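Local coordinates for protein leucine--trna ligase (Agrobacterium radiobacter, PDB 5AH5) that probably joins leucine to its cognate tRNA at the expense of ATP, as a class I leucyl-tRNA synthetase, at residues 131-143 / 425-439. Sequence-based numbering, arbitrary orientation.
Sequences VLAQQKLFLDLYR and CPIPIIHCSECGTIP. With ZN (zinc ion), chain H.
The root of a zinc-bearing beta hairpin is held against a helix through two packing prolines, Pro428 and Pro439, which meet Gln135, Phe138, Leu139 and Tyr142 of helix 131-143. Pro428, the centre of an inverse gamma turn, packs between Phe138 and Leu139: its CD sits over one face of the Phe138 ring, a CH-pi contact 4.2 Å from the centroid, while its CG lies 3.8 Å from Leu139 CG. Met487 of strand 486-487 also touches both Phe138 and Pro428. Gln135 reaches past the same proline to the chain before it. Its NE2 donates a nearly straight bond (163°) to Pro426 O at 3.0 Å, coming from above the carbonyl plane although the acceptor lies close to the plane of the glutamine amide. The other end of that amide, OE1, accepts from Ile447 N, so both ends hold its rotation.

Beyond the turn, 429-432 and 438-439 pair antiparallel as a hairpin whose tip carries the zinc knuckle: Cys432 and Cys435 bind the ion, and Cys473 and Cys476 complete a four-cysteine site. The helix grips the base of this hairpin, away from the metal. Leu139 CD2 packs 3.7 Å from Pro439 CB and also touches Ile429 CD1. With its CG anti to the backbone N (chi1 179°), the Tyr142 ring reaches side chains from both arms of the hairpin; Ile429 CD1 lies over one ring face, toward its rim, and Pro439 CG meets the edge in plane. Its OH shares a short 2.6 Å hydrogen bond with Thr437 OG1, and a water bonded to this phenol at 3.0 Å donates to Thr437 O, at the residue where the chain turns a corner.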
ATOM      1  N   VAL B 131       3.534  22.836  -0.770  1.00 22.62           N
ATOM      2  CA  VAL B 131       3.738  23.374   0.586  1.00 20.50           C
ATOM      3  C   VAL B 131       2.606  24.282   1.037  1.00 21.04           C
ATOM      4  O   VAL B 131       2.121  24.195   2.180  1.00 22.46           O
ATOM      5  CB  VAL B 131       5.107  24.154   0.607  1.00 21.80           C
ATOM      6  CG1 VAL B 131       5.295  24.925   1.878  1.00 20.16           C
ATOM      7  CG2 VAL B 131       6.248  23.200   0.435  1.00 24.24           C
ATOM      8  N   LEU B 132       2.174  25.168   0.147  1.00 23.23           N
ATOM      9  CA  LEU B 132       1.003  26.080   0.426  1.00 24.38           C
ATOM     10  C   LEU B 132      -0.228  25.257   0.855  1.00 25.25           C
ATOM     11  O   LEU B 132      -0.817  25.383   1.983  1.00 27.59           O
ATOM     12  CB  LEU B 132       0.697  26.934  -0.869  1.00 24.76           C
ATOM     13  CG  LEU B 132      -0.615  27.766  -0.852  1.00 27.93           C
ATOM     14  CD1 LEU B 132      -0.714  28.680   0.372  1.00 31.94           C
ATOM     15  CD2 LEU B 132      -0.735  28.597  -2.120  1.00 30.72           C
ATOM     16  N   ALA B 133      -0.551  24.287   0.010  1.00 26.66           N
ATOM     17  CA  ALA B 133      -1.654  23.378   0.359  1.00 25.17           C
ATOM     18  C   ALA B 133      -1.497  22.686   1.680  1.00 23.46           C
ATOM     19  O   ALA B 133      -2.420  22.680   2.512  1.00 23.82           O
ATOM     20  CB  ALA B 133      -1.850  22.378  -0.755  1.00 28.68           C
ATOM     21  N   GLN B 134      -0.313  22.161   1.971  1.00 23.56           N
ATOM     22  CA  GLN B 134      -0.170  21.416   3.210  1.00 23.50           C
ATOM     23  C   GLN B 134      -0.195  22.302   4.415  1.00 22.59           C
ATOM     24  O   GLN B 134      -0.695  21.914   5.473  1.00 25.47           O
ATOM     25  CB  GLN B 134       1.141  20.624   3.162  1.00 27.19           C
ATOM     26  CG  GLN B 134       1.306  19.620   4.288  1.00 29.91           C
ATOM     27  CD  GLN B 134       2.234  18.470   3.882  1.00 31.03           C
ATOM     28  OE1 GLN B 134       1.880  17.659   3.025  1.00 33.26           O
ATOM     29  NE2 GLN B 134       3.428  18.427   4.452  1.00 27.99           N
ATOM     30  N   GLN B 135       0.344  23.524   4.270  1.00 25.78           N
ATOM     31  CA  GLN B 135       0.349  24.489   5.374  1.00 23.87           C
ATOM     32  C   GLN B 135      -1.068  24.894   5.679  1.00 23.74           C
ATOM     33  O   GLN B 135      -1.447  24.965   6.847  1.00 26.49           O
ATOM     34  CB  GLN B 135       1.279  25.657   5.081  1.00 24.74           C
ATOM     35  CG  GLN B 135       2.748  25.231   5.136  1.00 27.79           C
ATOM     36  CD  GLN B 135       3.735  26.341   4.739  1.00 28.04           C
ATOM     37  OE1 GLN B 135       3.410  27.310   4.038  1.00 26.81           O
ATOM     38  NE2 GLN B 135       4.954  26.184   5.194  1.00 28.36           N
ATOM     39  N   LYS B 136      -1.886  25.051   4.655  1.00 26.10           N
ATOM     40  CA  LYS B 136      -3.320  25.320   4.911  1.00 30.32           C
ATOM     41  C   LYS B 136      -3.985  24.220   5.605  1.00 28.68           C
ATOM     42  O   LYS B 136      -4.729  24.448   6.588  1.00 30.85           O
ATOM     43  CB  LYS B 136      -4.101  25.615   3.654  1.00 31.19           C
ATOM     44  CG  LYS B 136      -3.683  26.881   2.970  1.00 36.20           C
ATOM     45  CD  LYS B 136      -4.584  27.094   1.766  1.00 41.79           C
ATOM     46  CE  LYS B 136      -4.173  28.294   0.979  1.00 46.80           C
ATOM     47  NZ  LYS B 136      -5.319  28.790   0.176  1.00 53.47           N
ATOM     48  N   LEU B 137      -3.719  22.991   5.142  1.00 32.10           N
ATOM     49  CA  LEU B 137      -4.294  21.834   5.828  1.00 31.71           C
ATOM     50  C   LEU B 137      -3.796  21.753   7.267  1.00 30.00           C
ATOM     51  O   LEU B 137      -4.560  21.480   8.174  1.00 30.68           O
ATOM     52  CB  LEU B 137      -3.959  20.531   5.097  1.00 35.79           C
ATOM     53  CG  LEU B 137      -4.697  20.191   3.801  1.00 36.00           C
ATOM     54  CD1 LEU B 137      -4.321  18.748   3.480  1.00 38.02           C
ATOM     55  CD2 LEU B 137      -6.192  20.331   3.954  1.00 37.04           C
ATOM     56  N   PHE B 138      -2.499  22.009   7.487  1.00 32.21           N
ATOM     57  CA  PHE B 138      -1.963  21.941   8.867  1.00 28.17           C
ATOM     58  C   PHE B 138      -2.710  22.929   9.750  1.00 27.22           C
ATOM     59  O   PHE B 138      -3.112  22.580  10.874  1.00 26.25           O
ATOM     60  CB  PHE B 138      -0.489  22.223   8.857  1.00 28.60           C
ATOM     61  CG  PHE B 138       0.147  22.233  10.215  1.00 31.98           C
ATOM     62  CD1 PHE B 138      -0.004  23.329  11.084  1.00 32.99           C
ATOM     63  CD2 PHE B 138       0.991  21.195  10.609  1.00 32.00           C
ATOM     64  CE1 PHE B 138       0.602  23.321  12.341  1.00 32.39           C
ATOM     65  CE2 PHE B 138       1.629  21.224  11.837  1.00 32.27           C
ATOM     66  CZ  PHE B 138       1.418  22.273  12.704  1.00 33.17           C
ATOM     67  N   LEU B 139      -2.911  24.149   9.246  1.00 28.80           N
ATOM     68  CA  LEU B 139      -3.574  25.203  10.067  1.00 32.31           C
ATOM     69  C   LEU B 139      -5.031  24.909  10.324  1.00 33.79           C
ATOM     70  O   LEU B 139      -5.549  25.176  11.434  1.00 37.49           O
ATOM     71  CB  LEU B 139      -3.381  26.595   9.453  1.00 30.99           C
ATOM     72  CG  LEU B 139      -1.924  27.041   9.558  1.00 32.27           C
ATOM     73  CD1 LEU B 139      -1.714  28.353   8.830  1.00 34.72           C
ATOM     74  CD2 LEU B 139      -1.479  27.175  11.015  1.00 31.57           C
ATOM     75  N   ASP B 140      -5.696  24.304   9.342  1.00 35.63           N
ATOM     76  CA  ASP B 140      -7.090  23.797   9.589  1.00 34.30           C
ATOM     77  C   ASP B 140      -7.137  22.739  10.685  1.00 33.14           C
ATOM     78  O   ASP B 140      -7.892  22.863  11.682  1.00 34.19           O
ATOM     79  CB  ASP B 140      -7.752  23.391   8.286  1.00 36.86           C
ATOM     80  CG  ASP B 140      -9.267  23.264   8.394  1.00 47.21           C
ATOM     81  OD1 ASP B 140      -9.893  23.888   9.275  1.00 48.09           O
ATOM     82  OD2 ASP B 140      -9.832  22.482   7.595  1.00 50.88           O
ATOM     83  N   LEU B 141      -6.256  21.751  10.613  1.00 33.65           N
ATOM     84  CA  LEU B 141      -6.227  20.719  11.655  1.00 31.52           C
ATOM     85  C   LEU B 141      -5.824  21.285  13.012  1.00 33.37           C
ATOM     86  O   LEU B 141      -6.318  20.820  14.061  1.00 33.17           O
ATOM     87  CB  LEU B 141      -5.304  19.561  11.259  1.00 34.40           C
ATOM     88  CG  LEU B 141      -5.964  18.465  10.371  1.00 35.63           C
ATOM     89  CD1 LEU B 141      -6.403  18.916   8.980  1.00 36.06           C
ATOM     90  CD2 LEU B 141      -4.965  17.322  10.257  1.00 34.97           C
ATOM     91  N   TYR B 142      -4.905  22.269  13.003  1.00 31.89           N
ATOM     92  CA  TYR B 142      -4.551  22.994  14.229  1.00 32.52           C
ATOM     93  C   TYR B 142      -5.740  23.759  14.822  1.00 31.51           C
ATOM     94  O   TYR B 142      -6.042  23.567  15.990  1.00 29.80           O
ATOM     95  CB  TYR B 142      -3.376  23.948  13.977  1.00 33.70           C
ATOM     96  CG  TYR B 142      -2.963  24.769  15.187  1.00 39.82           C
ATOM     97  CD1 TYR B 142      -2.525  24.170  16.381  1.00 42.46           C
ATOM     98  CD2 TYR B 142      -3.009  26.151  15.133  1.00 46.31           C
ATOM     99  CE1 TYR B 142      -2.164  24.939  17.494  1.00 43.49           C
ATOM    100  CE2 TYR B 142      -2.651  26.928  16.219  1.00 46.18           C
ATOM    101  CZ  TYR B 142      -2.237  26.323  17.382  1.00 46.76           C
ATOM    102  OH  TYR B 142      -1.879  27.160  18.381  1.00 50.45           O
ATOM    103  N   ARG B 143      -6.427  24.592  14.037  1.00 34.42           N
ATOM    104  CA  ARG B 143      -7.687  25.241  14.536  1.00 42.16           C
ATOM    105  C   ARG B 143      -8.760  24.292  15.086  1.00 43.40           C
ATOM    106  O   ARG B 143      -9.430  24.629  16.035  1.00 45.05           O
ATOM    107  CB  ARG B 143      -8.350  26.111  13.469  1.00 48.66           C
ATOM    108  CG  ARG B 143      -7.504  27.315  13.097  1.00 61.35           C
ATOM    109  CD  ARG B 143      -8.260  28.431  12.383  1.00 69.24           C
ATOM    110  NE  ARG B 143      -7.393  29.622  12.276  1.00 82.54           N
ATOM    111  CZ  ARG B 143      -7.127  30.491  13.275  1.00 93.46           C
ATOM    112  NH1 ARG B 143      -7.662  30.347  14.498  1.00 99.04           N
ATOM    113  NH2 ARG B 143      -6.313  31.526  13.053  1.00 90.51           N
ATOM    114  N   CYS B 425       8.622  20.255   4.987  1.00 24.60           N
ATOM    115  CA  CYS B 425       7.658  21.366   4.885  1.00 27.66           C
ATOM    116  C   CYS B 425       7.698  22.217   6.151  1.00 27.94           C
ATOM    117  O   CYS B 425       7.443  21.677   7.228  1.00 24.24           O
ATOM    118  CB  CYS B 425       6.263  20.791   4.717  1.00 30.72           C
ATOM    119  SG  CYS B 425       5.022  22.047   4.424  1.00 29.95           S
ATOM    120  N   PRO B 426       7.962  23.562   6.047  1.00 25.69           N
ATOM    121  CA  PRO B 426       7.925  24.320   7.272  1.00 22.77           C
ATOM    122  C   PRO B 426       6.605  24.294   7.982  1.00 23.72           C
ATOM    123  O   PRO B 426       5.567  24.200   7.335  1.00 26.48           O
ATOM    124  CB  PRO B 426       8.346  25.759   6.837  1.00 26.17           C
ATOM    125  CG  PRO B 426       9.111  25.551   5.583  1.00 23.63           C
ATOM    126  CD  PRO B 426       8.436  24.377   4.919  1.00 28.18           C
ATOM    127  N   ILE B 427       6.654  24.284   9.312  1.00 25.16           N
ATOM    128  CA  ILE B 427       5.490  24.350  10.174  1.00 27.79           C
ATOM    129  C   ILE B 427       5.055  25.839  10.247  1.00 33.14           C
ATOM    130  O   ILE B 427       5.845  26.655  10.675  1.00 27.65           O
ATOM    131  CB  ILE B 427       5.840  23.787  11.529  1.00 27.78           C
ATOM    132  CG1 ILE B 427       6.088  22.272  11.348  1.00 30.96           C
ATOM    133  CG2 ILE B 427       4.743  24.089  12.578  1.00 30.90           C
ATOM    134  CD1 ILE B 427       6.151  21.472  12.643  1.00 34.52           C
ATOM    135  N   PRO B 428       3.824  26.178   9.774  1.00 30.25           N
ATOM    136  CA  PRO B 428       3.381  27.561   9.516  1.00 30.48           C
ATOM    137  C   PRO B 428       2.826  28.210  10.797  1.00 31.11           C
ATOM    138  O   PRO B 428       1.642  28.590  10.910  1.00 31.64           O
ATOM    139  CB  PRO B 428       2.331  27.370   8.419  1.00 27.40           C
ATOM    140  CG  PRO B 428       1.656  26.105   8.867  1.00 28.52           C
ATOM    141  CD  PRO B 428       2.814  25.206   9.282  1.00 29.08           C
ATOM    142  N   ILE B 429       3.708  28.257  11.787  1.00 32.25           N
ATOM    143  CA  ILE B 429       3.415  28.722  13.141  1.00 30.95           C
ATOM    144  C   ILE B 429       4.482  29.762  13.528  1.00 32.22           C
ATOM    145  O   ILE B 429       5.660  29.690  13.089  1.00 31.55           O
ATOM    146  CB  ILE B 429       3.437  27.566  14.111  1.00 31.85           C
ATOM    147  CG1 ILE B 429       2.298  26.592  13.781  1.00 33.96           C
ATOM    148  CG2 ILE B 429       3.315  28.042  15.572  1.00 34.37           C
ATOM    149  CD1 ILE B 429       0.927  27.030  14.250  1.00 34.89           C
ATOM    150  N   ILE B 430       4.024  30.805  14.211  1.00 33.94           N
ATOM    151  CA  ILE B 430       4.898  31.787  14.792  1.00 34.06           C
ATOM    152  C   ILE B 430       4.801  31.694  16.297  1.00 34.26           C
ATOM    153  O   ILE B 430       3.746  31.635  16.822  1.00 30.78           O
ATOM    154  CB  ILE B 430       4.555  33.186  14.286  1.00 38.13           C
ATOM    155  CG1 ILE B 430       4.968  33.263  12.788  1.00 41.20           C
ATOM    156  CG2 ILE B 430       5.336  34.249  15.095  1.00 39.87           C
ATOM    157  CD1 ILE B 430       4.498  34.483  12.007  1.00 40.93           C
ATOM    158  N   HIS B 431       5.938  31.679  16.993  1.00 36.05           N
ATOM    159  CA  HIS B 431       5.934  31.645  18.446  1.00 40.04           C
ATOM    160  C   HIS B 431       6.262  33.048  19.022  1.00 41.37           C
ATOM    161  O   HIS B 431       7.347  33.636  18.740  1.00 35.56           O
ATOM    162  CB  HIS B 431       6.969  30.647  18.952  1.00 41.25           C
ATOM    163  CG  HIS B 431       6.716  29.236  18.506  1.00 44.31           C
ATOM    164  ND1 HIS B 431       6.149  28.298  19.328  1.00 42.85           N
ATOM    165  CD2 HIS B 431       6.986  28.602  17.341  1.00 40.42           C
ATOM    166  CE1 HIS B 431       6.102  27.139  18.702  1.00 43.48           C
ATOM    167  NE2 HIS B 431       6.614  27.296  17.501  1.00 43.34           N
ATOM    168  N   CYS B 432       5.325  33.535  19.827  1.00 44.48           N
ATOM    169  CA  CYS B 432       5.348  34.901  20.340  1.00 52.41           C
ATOM    170  C   CYS B 432       5.481  34.803  21.832  1.00 50.48           C
ATOM    171  O   CYS B 432       4.700  34.107  22.454  1.00 47.86           O
ATOM    172  CB  CYS B 432       4.064  35.667  20.003  1.00 54.17           C
ATOM    173  SG  CYS B 432       4.074  37.356  20.755  1.00 64.64           S
ATOM    174  N   SER B 433       6.457  35.507  22.413  1.00 55.78           N
ATOM    175  CA  SER B 433       6.619  35.512  23.883  1.00 56.82           C
ATOM    176  C   SER B 433       5.363  36.054  24.597  1.00 56.67           C
ATOM    177  O   SER B 433       4.958  35.497  25.609  1.00 61.54           O
ATOM    178  CB  SER B 433       7.907  36.241  24.311  1.00 55.97           C
ATOM    179  OG  SER B 433       8.136  37.435  23.571  1.00 60.20           O
ATOM    180  N   GLU B 434       4.714  37.082  24.039  1.00 68.78           N
ATOM    181  CA  GLU B 434       3.390  37.564  24.538  1.00 71.70           C
ATOM    182  C   GLU B 434       2.279  36.515  24.281  1.00 74.24           C
ATOM    183  O   GLU B 434       1.802  35.873  25.211  1.00 77.92           O
ATOM    184  CB  GLU B 434       2.968  38.917  23.894  1.00 81.04           C
ATOM    185  CG  GLU B 434       3.943  40.108  23.948  1.00 83.91           C
ATOM    186  CD  GLU B 434       3.548  41.267  23.003  1.00 94.10           C
ATOM    187  OE1 GLU B 434       2.331  41.547  22.845  1.00 95.63           O
ATOM    188  OE2 GLU B 434       4.453  41.922  22.417  1.00 88.65           O
ATOM    189  N   CYS B 435       1.920  36.303  23.010  1.00 70.20           N
ATOM    190  CA  CYS B 435       0.668  35.608  22.641  1.00 58.22           C
ATOM    191  C   CYS B 435       0.719  34.072  22.619  1.00 58.23           C
ATOM    192  O   CYS B 435      -0.338  33.431  22.619  1.00 55.32           O
ATOM    193  CB  CYS B 435       0.209  36.097  21.281  1.00 56.26           C
ATOM    194  SG  CYS B 435       0.358  37.892  21.050  1.00 57.79           S
ATOM    195  N   GLY B 436       1.909  33.470  22.600  1.00 51.86           N
ATOM    196  CA  GLY B 436       2.027  32.000  22.479  1.00 53.68           C
ATOM    197  C   GLY B 436       2.121  31.546  21.022  1.00 53.08           C
ATOM    198  O   GLY B 436       2.774  32.225  20.199  1.00 52.30           O
ATOM    199  N   THR B 437       1.487  30.411  20.678  1.00 50.22           N
ATOM    200  CA  THR B 437       1.687  29.812  19.353  1.00 52.54           C
ATOM    201  C   THR B 437       0.620  30.388  18.419  1.00 47.48           C
ATOM    202  O   THR B 437      -0.559  30.266  18.674  1.00 52.14           O
ATOM    203  CB  THR B 437       1.663  28.256  19.384  1.00 54.56           C
ATOM    204  OG1 THR B 437       0.325  27.803  19.597  1.00 56.35           O
ATOM    205  CG2 THR B 437       2.556  27.706  20.500  1.00 51.07           C
ATOM    206  N   ILE B 438       1.032  31.014  17.334  1.00 43.10           N
ATOM    207  CA  ILE B 438       0.094  31.709  16.464  1.00 43.85           C
ATOM    208  C   ILE B 438       0.235  31.246  15.037  1.00 42.51           C
ATOM    209  O   ILE B 438       1.359  31.193  14.512  1.00 39.67           O
ATOM    210  CB  ILE B 438       0.314  33.254  16.513  1.00 44.67           C
ATOM    211  CG1 ILE B 438       0.241  33.744  17.966  1.00 42.28           C
ATOM    212  CG2 ILE B 438      -0.711  33.993  15.645  1.00 47.48           C
ATOM    213  CD1 ILE B 438      -1.127  33.641  18.609  1.00 44.18           C
ATOM    214  N   PRO B 439      -0.904  30.990  14.380  1.00 37.26           N
ATOM    215  CA  PRO B 439      -0.866  30.662  12.992  1.00 38.85           C
ATOM    216  C   PRO B 439      -0.309  31.771  12.147  1.00 38.43           C
ATOM    217  O   PRO B 439      -0.618  32.925  12.378  1.00 37.38           O
ATOM    218  CB  PRO B 439      -2.358  30.432  12.627  1.00 40.11           C
ATOM    219  CG  PRO B 439      -2.994  30.066  13.871  1.00 41.18           C
ATOM    220  CD  PRO B 439      -2.248  30.794  14.957  1.00 42.88           C
TER
HETATM  221 ZN    ZN H 900       2.130  38.432  19.815  1.00 63.66          ZN
HETATM  222  O   HOH W   1      -3.167  29.857  18.089  1.00 54.38           O